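Local coordinates for uncharacterized protein (PDB 4R1D), which probably acts as the lipase effector Tle4 of the H2 type VI secretion system, binds calcium, and forms a complex with its immunity protein Tli4, at residues E109-D114 with G208-Q213; G184-I189 with V513-R518; S214-A219 with A412-E417; V253-G258 with H279-A284. One frame throughout, in Å; residues are numbered along the deposited sequence. Where two conformers were deposited one is given.

Interaction 1 of 4, residues E109-D114 with G208-Q213; sequences EQVEVD and GYNWLQ
Val111 and Asn210 meet where the edge strand 111-113 of a small antiparallel sheet runs over the loop that leads into helix 215-238. The two segments travel in nearly opposite senses, yet they are joined by side chains and one water. Asn210 is the side chain to follow. Its CB points toward the strand, and with CG anti to the backbone N (chi1 172°) the amide crosses the Val111 side chain at about a right angle. CG then lies 3.7 Å from Val111 CG2. The oxygen is closer still, with Asn210 OD1 3.4 Å from Val111 CG2, and it also accepts the Leu212 N hydrogen bond at 3.1 Å. That bond makes an Asx turn, the donor standing above the amide plane. The nitrogen, Asn210 ND2, donates to a water at 3.1 Å, which in turn donates to Val111 O at 3.2 Å. Asn210 ND2 also donates to the backbone oxygen of Ala108, just before the strand segment.

One apolar pair and one methyl-to-backbone contact complete the interface. Val111 CG2 touches Leu212 CD1 at 3.9 Å, while Val113 CG2 rests 3.6 Å from Tyr209 CA. The amide is thus held at both ends: OD1 shapes its own loop, and ND2 reaches Ala108 O directly and Val111 O through the water. With a valine methyl packed against it, this buried amide has both its oxygen and its nitrogen satisfied.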
loop_
_atom_site.group_PDB
_atom_site.type_symbol
_atom_site.label_atom_id
_atom_site.label_comp_id
_atom_site.label_asym_id
_atom_site.label_seq_id
_atom_site.Cartn_x
_atom_site.Cartn_y
_atom_site.Cartn_z
ATOM N N GLU A 109 4.659 0.125 8.391
ATOM C CA GLU A 109 5.601 0.926 9.177
ATOM C C GLU A 109 6.998 0.949 8.581
ATOM O O GLU A 109 7.870 1.680 9.058
ATOM C CB GLU A 109 5.699 0.373 10.611
ATOM C CG GLU A 109 4.437 0.543 11.437
ATOM C CD GLU A 109 4.286 1.951 11.992
ATOM O OE1 GLU A 109 5.291 2.701 12.012
ATOM O OE2 GLU A 109 3.159 2.308 12.405
ATOM N N GLN A 110 7.212 0.138 7.551
ATOM C CA GLN A 110 8.541 -0.069 6.998
ATOM C C GLN A 110 8.656 0.358 5.535
ATOM O O GLN A 110 9.658 0.072 4.880
ATOM C CB GLN A 110 8.968 -1.526 7.180
ATOM C CG GLN A 110 9.078 -1.897 8.669
ATOM C CD GLN A 110 9.384 -3.359 8.911
ATOM O OE1 GLN A 110 9.700 -4.104 7.988
ATOM N NE2 GLN A 110 9.256 -3.785 10.162
ATOM N N VAL A 111 7.632 1.054 5.035
ATOM C CA VAL A 111 7.659 1.582 3.678
ATOM C C VAL A 111 7.402 3.083 3.669
ATOM O O VAL A 111 6.934 3.636 4.646
ATOM C CB VAL A 111 6.596 0.905 2.758
ATOM C CG1 VAL A 111 6.853 -0.605 2.636
ATOM C CG2 VAL A 111 5.161 1.209 3.241
ATOM N N GLU A 112 7.708 3.732 2.547
ATOM C CA GLU A 112 7.384 5.152 2.361
ATOM C C GLU A 112 7.109 5.451 0.891
ATOM O O GLU A 112 7.515 4.704 0.001
ATOM C CB GLU A 112 8.523 6.051 2.862
ATOM C CG GLU A 112 9.817 5.860 2.091
ATOM C CD GLU A 112 10.966 6.741 2.584
ATOM O OE1 GLU A 112 10.851 7.346 3.668
ATOM O OE2 GLU A 112 11.988 6.809 1.873
ATOM N N VAL A 113 6.382 6.529 0.635
ATOM C CA VAL A 113 6.137 6.960 -0.736
ATOM C C VAL A 113 7.431 7.092 -1.535
ATOM O O VAL A 113 8.424 7.625 -1.036
ATOM C CB VAL A 113 5.410 8.302 -0.764
ATOM C CG1 VAL A 113 5.298 8.821 -2.198
ATOM C CG2 VAL A 113 4.041 8.154 -0.109
ATOM N N ASP A 114 7.404 6.594 -2.768
ATOM C CA ASP A 114 8.525 6.687 -3.705
ATOM C C ASP A 114 8.087 7.571 -4.864
ATOM O O ASP A 114 7.209 7.188 -5.635
ATOM C CB ASP A 114 8.906 5.291 -4.224
ATOM C CG ASP A 114 10.052 5.319 -5.239
ATOM O OD1 ASP A 114 10.615 6.407 -5.499
ATOM O OD2 ASP A 114 10.406 4.239 -5.768
ATOM N N GLY A 208 0.492 11.399 -3.348
ATOM C CA GLY A 208 0.647 9.966 -3.139
ATOM C C GLY A 208 0.789 9.687 -1.647
ATOM O O GLY A 208 1.258 10.545 -0.884
ATOM N N TYR A 209 0.398 8.489 -1.218
ATOM C CA TYR A 209 0.420 8.167 0.202
ATOM C C TYR A 209 0.657 6.680 0.447
ATOM O O TYR A 209 0.466 5.846 -0.434
ATOM C CB TYR A 209 -0.864 8.639 0.888
ATOM C CG TYR A 209 -2.105 7.932 0.375
ATOM C CD1 TYR A 209 -2.840 8.456 -0.676
ATOM C CD2 TYR A 209 -2.546 6.761 0.962
ATOM C CE1 TYR A 209 -3.963 7.810 -1.148
ATOM C CE2 TYR A 209 -3.681 6.103 0.497
ATOM C CZ TYR A 209 -4.380 6.636 -0.553
ATOM O OH TYR A 209 -5.510 5.985 -1.014
ATOM N N ASN A 210 1.094 6.369 1.656
ATOM C CA ASN A 210 1.384 5.007 2.043
ATOM C C ASN A 210 0.065 4.287 2.291
ATOM O O ASN A 210 -0.497 4.379 3.373
ATOM C CB ASN A 210 2.266 5.019 3.292
ATOM C CG ASN A 210 2.472 3.638 3.887
ATOM O OD1 ASN A 210 2.040 2.625 3.327
ATOM N ND2 ASN A 210 3.170 3.593 5.027
ATOM N N TRP A 211 -0.423 3.599 1.264
ATOM C CA TRP A 211 -1.747 2.965 1.306
ATOM C C TRP A 211 -1.816 1.744 2.234
ATOM O O TRP A 211 -2.900 1.258 2.545
ATOM C CB TRP A 211 -2.223 2.624 -0.118
ATOM C CG TRP A 211 -1.216 1.845 -0.908
ATOM C CD1 TRP A 211 -0.278 2.346 -1.782
ATOM C CD2 TRP A 211 -1.021 0.430 -0.877
ATOM N NE1 TRP A 211 0.475 1.320 -2.298
ATOM C CE2 TRP A 211 0.038 0.134 -1.761
ATOM C CE3 TRP A 211 -1.654 -0.621 -0.201
ATOM C CZ2 TRP A 211 0.493 -1.168 -1.975
ATOM C CZ3 TRP A 211 -1.197 -1.924 -0.417
ATOM C CH2 TRP A 211 -0.133 -2.182 -1.296
ATOM N N LEU A 212 -0.668 1.250 2.692
ATOM C CA LEU A 212 -0.671 0.139 3.648
ATOM C C LEU A 212 -1.072 0.578 5.053
ATOM O O LEU A 212 -1.640 -0.198 5.834
ATOM C CB LEU A 212 0.706 -0.522 3.693
ATOM C CG LEU A 212 1.030 -1.345 2.447
ATOM C CD1 LEU A 212 2.523 -1.596 2.371
ATOM C CD2 LEU A 212 0.257 -2.678 2.520
ATOM N N GLN A 213 -0.759 1.822 5.397
ATOM C CA GLN A 213 -1.062 2.296 6.731
ATOM C C GLN A 213 -2.515 2.733 6.782
ATOM O O GLN A 213 -3.166 2.854 5.742
ATOM C CB GLN A 213 -0.160 3.475 7.090
ATOM C CG GLN A 213 -0.610 4.778 6.446
ATOM C CD GLN A 213 0.401 5.887 6.633
ATOM O OE1 GLN A 213 1.356 5.750 7.419
ATOM N NE2 GLN A 213 0.211 6.990 5.909
HETATM O O HOH W 1 5.061 6.050 5.562
#

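Interaction 2 of 4, residues G184-I189 with V513-R518; sequences GKVGPI and VKASFR
Lys185 and Val186 make a mixed, partly buried contact, polar and apolar, with residues 513-515, where the chain enters strand 515-519, the outermost strand, within this chain, on its side of the central parallel sheet. It consists of one direct bond, one water bridge and a small apolar patch. Lys185 provides the direct bond, NZ donating to Val513 O at 3.2 Å. Its chain turns at chi3 (-70°), which brings the ammonium back over the peptides, and it meets the Val513 carbonyl from well above the carbonyl plane. On the way its CE passes 3.5 Å from Lys514 O.

That second carbonyl is satisfied through water: it accepts from a water 2.7 Å from Lys514 O, and the same water accepts from Val186 N at 2.9 Å. One water thus links the backbones of the two segments.

Val186 then closes the apolar part with both of its methyls. CG1 lies 3.7 Å from Lys514 CG, against the aliphatic stem of a lysine whose amino end turns away to a salt bridge with Glu426. CG2 reaches Ala515 CB at 4.0 Å.

Around this patch, strand 427-432 pairs with strand 515-519 through the backbone of Ala515 and Phe517, while Glu182, just ahead of the loop, bonds to the backbone of Ser516. Helix 542-556 sends Tyr550 against Val186, so Val186 touches both that helix and the start of the strand.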
loop_
_atom_site.group_PDB
_atom_site.type_symbol
_atom_site.label_atom_id
_atom_site.label_comp_id
_atom_site.label_asym_id
_atom_site.label_seq_id
_atom_site.Cartn_x
_atom_site.Cartn_y
_atom_site.Cartn_z
ATOM N N GLY A 184 -29.905 16.556 -8.045
ATOM C CA GLY A 184 -30.825 17.495 -8.663
ATOM C C GLY A 184 -30.717 18.911 -8.138
ATOM O O GLY A 184 -31.577 19.744 -8.409
ATOM N N LYS A 185 -29.656 19.188 -7.389
ATOM C CA LYS A 185 -29.485 20.499 -6.774
ATOM C C LYS A 185 -28.616 21.419 -7.638
ATOM O O LYS A 185 -28.962 22.574 -7.877
ATOM C CB LYS A 185 -28.931 20.358 -5.352
ATOM C CG LYS A 185 -29.881 19.593 -4.404
ATOM C CD LYS A 185 -29.298 19.360 -3.001
ATOM C CE LYS A 185 -28.147 18.349 -3.000
ATOM N NZ LYS A 185 -27.749 17.891 -1.618
ATOM N N VAL A 186 -27.500 20.901 -8.134
ATOM C CA VAL A 186 -26.567 21.751 -8.860
ATOM C C VAL A 186 -26.989 21.967 -10.303
ATOM O O VAL A 186 -27.735 21.179 -10.873
ATOM C CB VAL A 186 -25.129 21.197 -8.809
ATOM C CG1 VAL A 186 -24.662 21.085 -7.377
ATOM C CG2 VAL A 186 -25.042 19.864 -9.519
ATOM N N GLY A 187 -26.517 23.055 -10.896
ATOM C CA GLY A 187 -26.910 23.383 -12.254
ATOM C C GLY A 187 -25.712 23.399 -13.175
ATOM O O GLY A 187 -24.590 23.156 -12.738
ATOM N N PRO A 188 -25.939 23.682 -14.461
ATOM C CA PRO A 188 -24.837 23.683 -15.425
ATOM C C PRO A 188 -23.846 24.791 -15.115
ATOM O O PRO A 188 -24.197 25.764 -14.446
ATOM C CB PRO A 188 -25.537 23.976 -16.756
ATOM C CG PRO A 188 -26.789 24.690 -16.369
ATOM C CD PRO A 188 -27.223 24.039 -15.093
ATOM N N ILE A 189 -22.617 24.626 -15.590
ATOM C CA ILE A 189 -21.632 25.690 -15.552
ATOM C C ILE A 189 -22.110 26.789 -16.502
ATOM O O ILE A 189 -22.663 26.491 -17.567
ATOM C CB ILE A 189 -20.262 25.167 -16.014
ATOM C CG1 ILE A 189 -19.641 24.268 -14.939
ATOM C CG2 ILE A 189 -19.323 26.309 -16.353
ATOM C CD1 ILE A 189 -18.522 23.356 -15.459
ATOM N N VAL A 513 -24.692 14.370 -0.260
ATOM C CA VAL A 513 -23.639 15.223 -0.817
ATOM C C VAL A 513 -24.225 16.177 -1.847
ATOM O O VAL A 513 -25.310 15.933 -2.401
ATOM C CB VAL A 513 -22.460 14.424 -1.432
ATOM C CG1 VAL A 513 -21.646 13.739 -0.341
ATOM C CG2 VAL A 513 -22.962 13.413 -2.448
ATOM N N LYS A 514 -23.517 17.270 -2.094
ATOM C CA LYS A 514 -24.037 18.332 -2.952
ATOM C C LYS A 514 -24.305 17.862 -4.383
ATOM O O LYS A 514 -25.324 18.211 -4.983
ATOM C CB LYS A 514 -23.094 19.535 -2.948
ATOM C CG LYS A 514 -23.523 20.659 -3.884
ATOM C CD LYS A 514 -22.764 21.952 -3.583
ATOM C CE LYS A 514 -23.471 22.800 -2.524
ATOM N NZ LYS A 514 -22.937 24.209 -2.459
ATOM N N ALA A 515 -23.382 17.082 -4.937
ATOM C CA ALA A 515 -23.561 16.532 -6.275
ATOM C C ALA A 515 -23.057 15.094 -6.350
ATOM O O ALA A 515 -22.029 14.753 -5.759
ATOM C CB ALA A 515 -22.855 17.403 -7.322
ATOM N N SER A 516 -23.790 14.248 -7.060
ATOM C CA SER A 516 -23.432 12.833 -7.200
ATOM C C SER A 516 -23.768 12.362 -8.619
ATOM O O SER A 516 -24.928 12.433 -9.060
ATOM C CB SER A 516 -24.160 11.982 -6.148
ATOM O OG SER A 516 -23.866 10.599 -6.281
ATOM N N PHE A 517 -22.747 11.908 -9.340
ATOM C CA PHE A 517 -22.910 11.442 -10.719
ATOM C C PHE A 517 -22.852 9.928 -10.801
ATOM O O PHE A 517 -21.815 9.303 -10.518
ATOM C CB PHE A 517 -21.862 12.078 -11.634
ATOM C CG PHE A 517 -21.949 13.575 -11.686
ATOM C CD1 PHE A 517 -21.430 14.350 -10.659
ATOM C CD2 PHE A 517 -22.565 14.209 -12.754
ATOM C CE1 PHE A 517 -21.513 15.717 -10.686
ATOM C CE2 PHE A 517 -22.659 15.579 -12.794
ATOM C CZ PHE A 517 -22.126 16.345 -11.761
ATOM N N ARG A 518 -23.987 9.344 -11.185
ATOM C CA ARG A 518 -24.142 7.904 -11.212
ATOM C C ARG A 518 -23.886 7.421 -12.646
ATOM O O ARG A 518 -24.754 7.514 -13.519
ATOM C CB ARG A 518 -25.551 7.563 -10.740
ATOM C CG ARG A 518 -25.919 6.084 -10.603
ATOM C CD ARG A 518 -27.337 6.044 -10.008
ATOM N NE ARG A 518 -27.902 4.710 -9.806
ATOM C CZ ARG A 518 -27.747 3.972 -8.711
ATOM N NH1 ARG A 518 -26.992 4.407 -7.703
ATOM N NH2 ARG A 518 -28.340 2.781 -8.629
HETATM O O HOH W 2 -26.913 18.190 -7.168
#

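Interaction 3 of 4, residues S214-A219 with A412-E417; sequences SNRQSA and ANFHGE
Arg216 grips Glu417 end-on, with both terminal nitrogens directed at one carboxylate oxygen. In this salt bridge Arg216 NH2 lies 2.9 Å and Arg216 NH1 3.1 Å from Glu417 OE1. The oxygen sits close to the guanidinium plane, whereas both nitrogens approach from the same face of the carboxylate; the two planes are 30° apart. A water extends the network, accepting from Arg216 NH2 at 3.0 Å and from Asn413 ND2 at 3.1 Å.

The bend of the arginine at chi3 (-66°) carries the guanidinium past Phe414, whose side chain runs in the opposite direction. Phe414 CD1 stands over one guanidinium face, near its rim, while Arg216 NH2 lies at the edge of the aromatic ring. The ring thus offers its edge to the cation, not its face. Farther in, Phe414 CE1 touches Arg216 CB at 3.9 Å and Phe414 CZ touches Asn215 CB at 4.0 Å. The arginine backbone is itself fixed: Arg216 N donates to Ser214 OG at 3.1 Å, and Glu325 holds Ser214 OG from outside.

The axes of segments 215-219 and 412-417 are inclined at 57° and approach to 11.9 Å. Helix 215-238, begun by a serine N-cap, is thus tied to helix 400-421 by an interhelical salt bridge beside the edge of a phenylalanine.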
loop_
_atom_site.group_PDB
_atom_site.type_symbol
_atom_site.label_atom_id
_atom_site.label_comp_id
_atom_site.label_asym_id
_atom_site.label_seq_id
_atom_site.Cartn_x
_atom_site.Cartn_y
_atom_site.Cartn_z
ATOM N N SER A 214 -3.023 2.980 7.991
ATOM C CA SER A 214 -4.388 3.479 8.133
ATOM C C SER A 214 -4.592 4.755 7.343
ATOM O O SER A 214 -3.741 5.638 7.334
ATOM C CB SER A 214 -4.740 3.765 9.598
ATOM O OG SER A 214 -6.092 4.179 9.693
ATOM N N ASN A 215 -5.740 4.859 6.690
ATOM C CA ASN A 215 -6.095 6.092 6.025
ATOM C C ASN A 215 -6.198 7.259 6.995
ATOM O O ASN A 215 -6.060 8.416 6.606
ATOM C CB ASN A 215 -7.371 5.880 5.207
ATOM C CG ASN A 215 -7.158 4.866 4.116
ATOM O OD1 ASN A 215 -7.672 3.741 4.169
ATOM N ND2 ASN A 215 -6.342 5.231 3.138
ATOM N N ARG A 216 -6.415 6.941 8.267
ATOM C CA ARG A 216 -6.338 7.942 9.316
ATOM C C ARG A 216 -4.976 8.632 9.319
ATOM O O ARG A 216 -4.897 9.858 9.433
ATOM C CB ARG A 216 -6.593 7.302 10.682
ATOM C CG ARG A 216 -6.776 8.317 11.794
ATOM C CD ARG A 216 -6.711 7.659 13.168
ATOM N NE ARG A 216 -7.817 6.734 13.415
ATOM C CZ ARG A 216 -9.042 7.109 13.781
ATOM N NH1 ARG A 216 -9.336 8.397 13.917
ATOM N NH2 ARG A 216 -9.978 6.194 14.010
ATOM N N GLN A 217 -3.903 7.851 9.209
ATOM C CA GLN A 217 -2.561 8.422 9.219
ATOM C C GLN A 217 -2.216 9.074 7.871
ATOM O O GLN A 217 -1.520 10.088 7.817
ATOM C CB GLN A 217 -1.510 7.363 9.586
ATOM C CG GLN A 217 -0.105 7.924 9.559
ATOM C CD GLN A 217 0.116 8.978 10.632
ATOM O OE1 GLN A 217 -0.281 8.799 11.783
ATOM N NE2 GLN A 217 0.747 10.088 10.254
ATOM N N SER A 218 -2.717 8.496 6.783
ATOM C CA SER A 218 -2.484 9.083 5.466
ATOM C C SER A 218 -3.069 10.490 5.346
ATOM O O SER A 218 -2.542 11.351 4.621
ATOM C CB SER A 218 -3.006 8.164 4.359
ATOM O OG SER A 218 -2.206 6.995 4.267
ATOM N N ALA A 219 -4.177 10.730 6.031
ATOM C CA ALA A 219 -4.752 12.073 6.067
ATOM C C ALA A 219 -3.731 13.046 6.653
ATOM O O ALA A 219 -3.541 14.148 6.132
ATOM C CB ALA A 219 -6.034 12.095 6.894
ATOM N N ALA A 412 -13.073 -0.839 12.701
ATOM C CA ALA A 412 -14.466 -0.610 13.092
ATOM C C ALA A 412 -14.603 0.789 13.675
ATOM O O ALA A 412 -15.575 1.504 13.404
ATOM C CB ALA A 412 -14.931 -1.662 14.106
ATOM N N ASN A 413 -13.609 1.190 14.459
ATOM C CA ASN A 413 -13.635 2.503 15.094
ATOM C C ASN A 413 -13.458 3.621 14.056
ATOM O O ASN A 413 -14.168 4.620 14.072
ATOM C CB ASN A 413 -12.575 2.580 16.203
ATOM C CG ASN A 413 -12.589 3.908 16.933
ATOM O OD1 ASN A 413 -13.610 4.309 17.493
ATOM N ND2 ASN A 413 -11.446 4.589 16.950
ATOM N N PHE A 414 -12.528 3.424 13.130
ATOM C CA PHE A 414 -12.314 4.393 12.055
ATOM C C PHE A 414 -13.547 4.508 11.163
ATOM O O PHE A 414 -13.991 5.606 10.854
ATOM C CB PHE A 414 -11.084 3.991 11.234
ATOM C CG PHE A 414 -10.797 4.901 10.061
ATOM C CD1 PHE A 414 -10.433 6.222 10.265
ATOM C CD2 PHE A 414 -10.867 4.420 8.762
ATOM C CE1 PHE A 414 -10.144 7.062 9.191
ATOM C CE2 PHE A 414 -10.591 5.252 7.678
ATOM C CZ PHE A 414 -10.224 6.578 7.898
ATOM N N HIS A 415 -14.095 3.371 10.749
ATOM C CA HIS A 415 -15.340 3.347 9.979
ATOM C C HIS A 415 -16.446 4.135 10.661
ATOM O O HIS A 415 -17.138 4.923 10.024
ATOM C CB HIS A 415 -15.834 1.918 9.799
ATOM C CG HIS A 415 -15.067 1.138 8.787
ATOM N ND1 HIS A 415 -15.194 -0.226 8.652
ATOM C CD2 HIS A 415 -14.175 1.531 7.847
ATOM C CE1 HIS A 415 -14.404 -0.643 7.680
ATOM N NE2 HIS A 415 -13.775 0.403 7.174
ATOM N N GLY A 416 -16.633 3.881 11.952
ATOM C CA GLY A 416 -17.660 4.562 12.723
ATOM C C GLY A 416 -17.471 6.068 12.780
ATOM O O GLY A 416 -18.427 6.823 12.618
ATOM N N GLU A 417 -16.240 6.509 13.026
ATOM C CA GLU A 417 -15.939 7.938 13.019
ATOM C C GLU A 417 -16.190 8.568 11.665
ATOM O O GLU A 417 -16.806 9.637 11.573
ATOM C CB GLU A 417 -14.494 8.188 13.428
ATOM C CG GLU A 417 -14.235 7.951 14.896
ATOM C CD GLU A 417 -12.895 8.516 15.316
ATOM O OE1 GLU A 417 -11.933 7.745 15.398
ATOM O OE2 GLU A 417 -12.801 9.740 15.546
HETATM O O HOH W 3 -9.519 3.357 14.904
#

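Interaction 4 of 4, residues V253-G258 with H279-A284; sequences VTHSMG and HGVQPA
His279 opens the contact beside Thr254, its parallel partner in the central sheet, and the two side chains point the same way. His279 ND1 donates to Thr254 OG1 at 2.9 Å, with the hydroxyl almost exactly in the imidazole plane. The threonine oxygen also donates to a water, so it serves as acceptor and donor at once.

Gly280 continues the ladder through both its N and its O. Its N donates to Thr254 O at 2.9 Å, and its O receives Ser256 N at 2.7 Å, nearly straight on (C=O...N angle 164°). The water donates to Gly280 O and to Ser256 O, the latter at 2.8 Å, tying the strand end to the turn beyond it.

At Val281 the strand ends and the backbone turns with positive phi (41°). Its carbonyl oxygen receives a CA-H...O contact, Ser256 CA lying 3.3 Å from Val281 O, while CG2 packs obliquely against the imidazole of His255. Gln282 then runs by Ser256 O with its aliphatic stem. Pro283, the centre of an inverse gamma turn, closes the approach with CD 3.5 Å from Ser256 C.

Ser256 sits in a type II' turn with positive phi (58°) between strand 250-255 and helix 258-267, and its OG is hydrogen-bonded to His535 NE2. This sharp strand-turn-helix has the form of the nucleophile elbow of the alpha/beta hydrolase fold, and Ser256 with His535 is probably part of the catalytic triad.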
loop_
_atom_site.group_PDB
_atom_site.type_symbol
_atom_site.label_atom_id
_atom_site.label_comp_id
_atom_site.label_asym_id
_atom_site.label_seq_id
_atom_site.Cartn_x
_atom_site.Cartn_y
_atom_site.Cartn_z
ATOM N N VAL A 253 -9.011 16.380 -5.315
ATOM C CA VAL A 253 -9.611 15.515 -6.335
ATOM C C VAL A 253 -9.103 14.120 -6.015
ATOM O O VAL A 253 -7.887 13.876 -6.003
ATOM C CB VAL A 253 -9.208 15.943 -7.761
ATOM C CG1 VAL A 253 -9.745 14.961 -8.779
ATOM C CG2 VAL A 253 -9.704 17.371 -8.049
ATOM N N THR A 254 -10.020 13.212 -5.692
ATOM C CA THR A 254 -9.617 11.912 -5.178
ATOM C C THR A 254 -10.054 10.767 -6.070
ATOM O O THR A 254 -11.075 10.841 -6.755
ATOM C CB THR A 254 -10.182 11.659 -3.758
ATOM O OG1 THR A 254 -11.567 11.311 -3.841
ATOM C CG2 THR A 254 -10.030 12.908 -2.891
ATOM N N HIS A 255 -9.274 9.695 -6.037
ATOM C CA HIS A 255 -9.662 8.442 -6.687
ATOM C C HIS A 255 -9.828 7.340 -5.645
ATOM O O HIS A 255 -8.971 7.153 -4.777
ATOM C CB HIS A 255 -8.594 8.037 -7.698
ATOM C CG HIS A 255 -8.899 6.784 -8.457
ATOM N ND1 HIS A 255 -9.965 6.670 -9.327
ATOM C CD2 HIS A 255 -8.267 5.591 -8.482
ATOM C CE1 HIS A 255 -9.968 5.459 -9.859
ATOM N NE2 HIS A 255 -8.943 4.790 -9.371
ATOM N N SER A 256 -10.936 6.620 -5.715
ATOM C CA SER A 256 -11.039 5.379 -4.946
ATOM C C SER A 256 -10.834 5.636 -3.443
ATOM O O SER A 256 -11.411 6.565 -2.876
ATOM C CB SER A 256 -9.997 4.382 -5.485
ATOM O OG SER A 256 -10.078 3.112 -4.846
ATOM N N MET A 257 -10.012 4.818 -2.783
ATOM C CA MET A 257 -9.816 4.960 -1.339
ATOM C C MET A 257 -9.189 6.296 -0.950
ATOM O O MET A 257 -9.199 6.683 0.222
ATOM C CB MET A 257 -8.986 3.807 -0.787
ATOM C CG MET A 257 -9.813 2.561 -0.545
ATOM S SD MET A 257 -8.824 1.268 0.215
ATOM C CE MET A 257 -7.618 2.270 1.114
ATOM N N GLY A 258 -8.644 7.004 -1.931
ATOM C CA GLY A 258 -8.145 8.345 -1.676
ATOM C C GLY A 258 -9.258 9.235 -1.135
ATOM O O GLY A 258 -9.003 10.248 -0.491
ATOM N N HIS A 279 -14.742 13.581 -5.434
ATOM C CA HIS A 279 -14.489 12.154 -5.239
ATOM C C HIS A 279 -14.852 11.373 -6.495
ATOM O O HIS A 279 -15.967 11.511 -7.026
ATOM C CB HIS A 279 -15.375 11.575 -4.128
ATOM C CG HIS A 279 -15.074 12.066 -2.746
ATOM N ND1 HIS A 279 -13.800 12.110 -2.218
ATOM C CD2 HIS A 279 -15.910 12.435 -1.746
ATOM C CE1 HIS A 279 -13.861 12.537 -0.967
ATOM N NE2 HIS A 279 -15.130 12.739 -0.655
ATOM N N GLY A 280 -13.938 10.513 -6.930
ATOM C CA GLY A 280 -14.210 9.547 -7.982
ATOM C C GLY A 280 -14.149 8.131 -7.429
ATOM O O GLY A 280 -13.220 7.775 -6.699
ATOM N N VAL A 281 -15.154 7.335 -7.769
ATOM C CA VAL A 281 -15.253 5.928 -7.371
ATOM C C VAL A 281 -14.844 5.594 -5.937
ATOM O O VAL A 281 -14.134 4.609 -5.703
ATOM C CB VAL A 281 -14.536 4.967 -8.364
ATOM C CG1 VAL A 281 -15.099 5.141 -9.764
ATOM C CG2 VAL A 281 -12.990 5.158 -8.344
ATOM N N GLN A 282 -15.321 6.384 -4.979
ATOM C CA GLN A 282 -14.999 6.141 -3.581
ATOM C C GLN A 282 -15.787 4.946 -3.072
ATOM O O GLN A 282 -16.995 4.897 -3.239
ATOM C CB GLN A 282 -15.347 7.347 -2.706
ATOM C CG GLN A 282 -14.889 7.145 -1.264
ATOM C CD GLN A 282 -15.260 8.278 -0.321
ATOM O OE1 GLN A 282 -15.391 9.455 -0.721
ATOM N NE2 GLN A 282 -15.428 7.929 0.949
ATOM N N PRO A 283 -15.105 3.987 -2.450
ATOM C CA PRO A 283 -15.817 2.934 -1.717
ATOM C C PRO A 283 -16.141 3.479 -0.316
ATOM O O PRO A 283 -15.482 3.133 0.677
ATOM C CB PRO A 283 -14.782 1.815 -1.644
ATOM C CG PRO A 283 -13.459 2.541 -1.580
ATOM C CD PRO A 283 -13.642 3.801 -2.425
ATOM N N ALA A 284 -17.162 4.333 -0.261
ATOM C CA ALA A 284 -17.445 5.177 0.895
ATOM C C ALA A 284 -17.720 4.335 2.122
ATOM O O ALA A 284 -17.360 4.715 3.245
ATOM C CB ALA A 284 -18.646 6.104 0.598
HETATM O O HOH W 4 -12.534 8.793 -4.198
#

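In the fold
Interactions 1, 3 and 4 form a continuous set, their centres 15 to 18 Å apart. Interaction 1 passes into interaction 3 along the chain, where Gln213 NE2 lies 2.9 Å from Ser218 OG, a probable hydrogen bond. Tyr209 of interaction 1 reaches the turn of interaction 4 in a packing contact, its OH 3.4 Å from Gly258 N. Interaction 2 stands apart: its centre is 34 Å from that of interaction 1, across the middle of the chain, and 17 Å from that of interaction 4, with which it shares the parallel sheet. Interaction 4 holds the probable active-site serine; all four lie away from the calcium site.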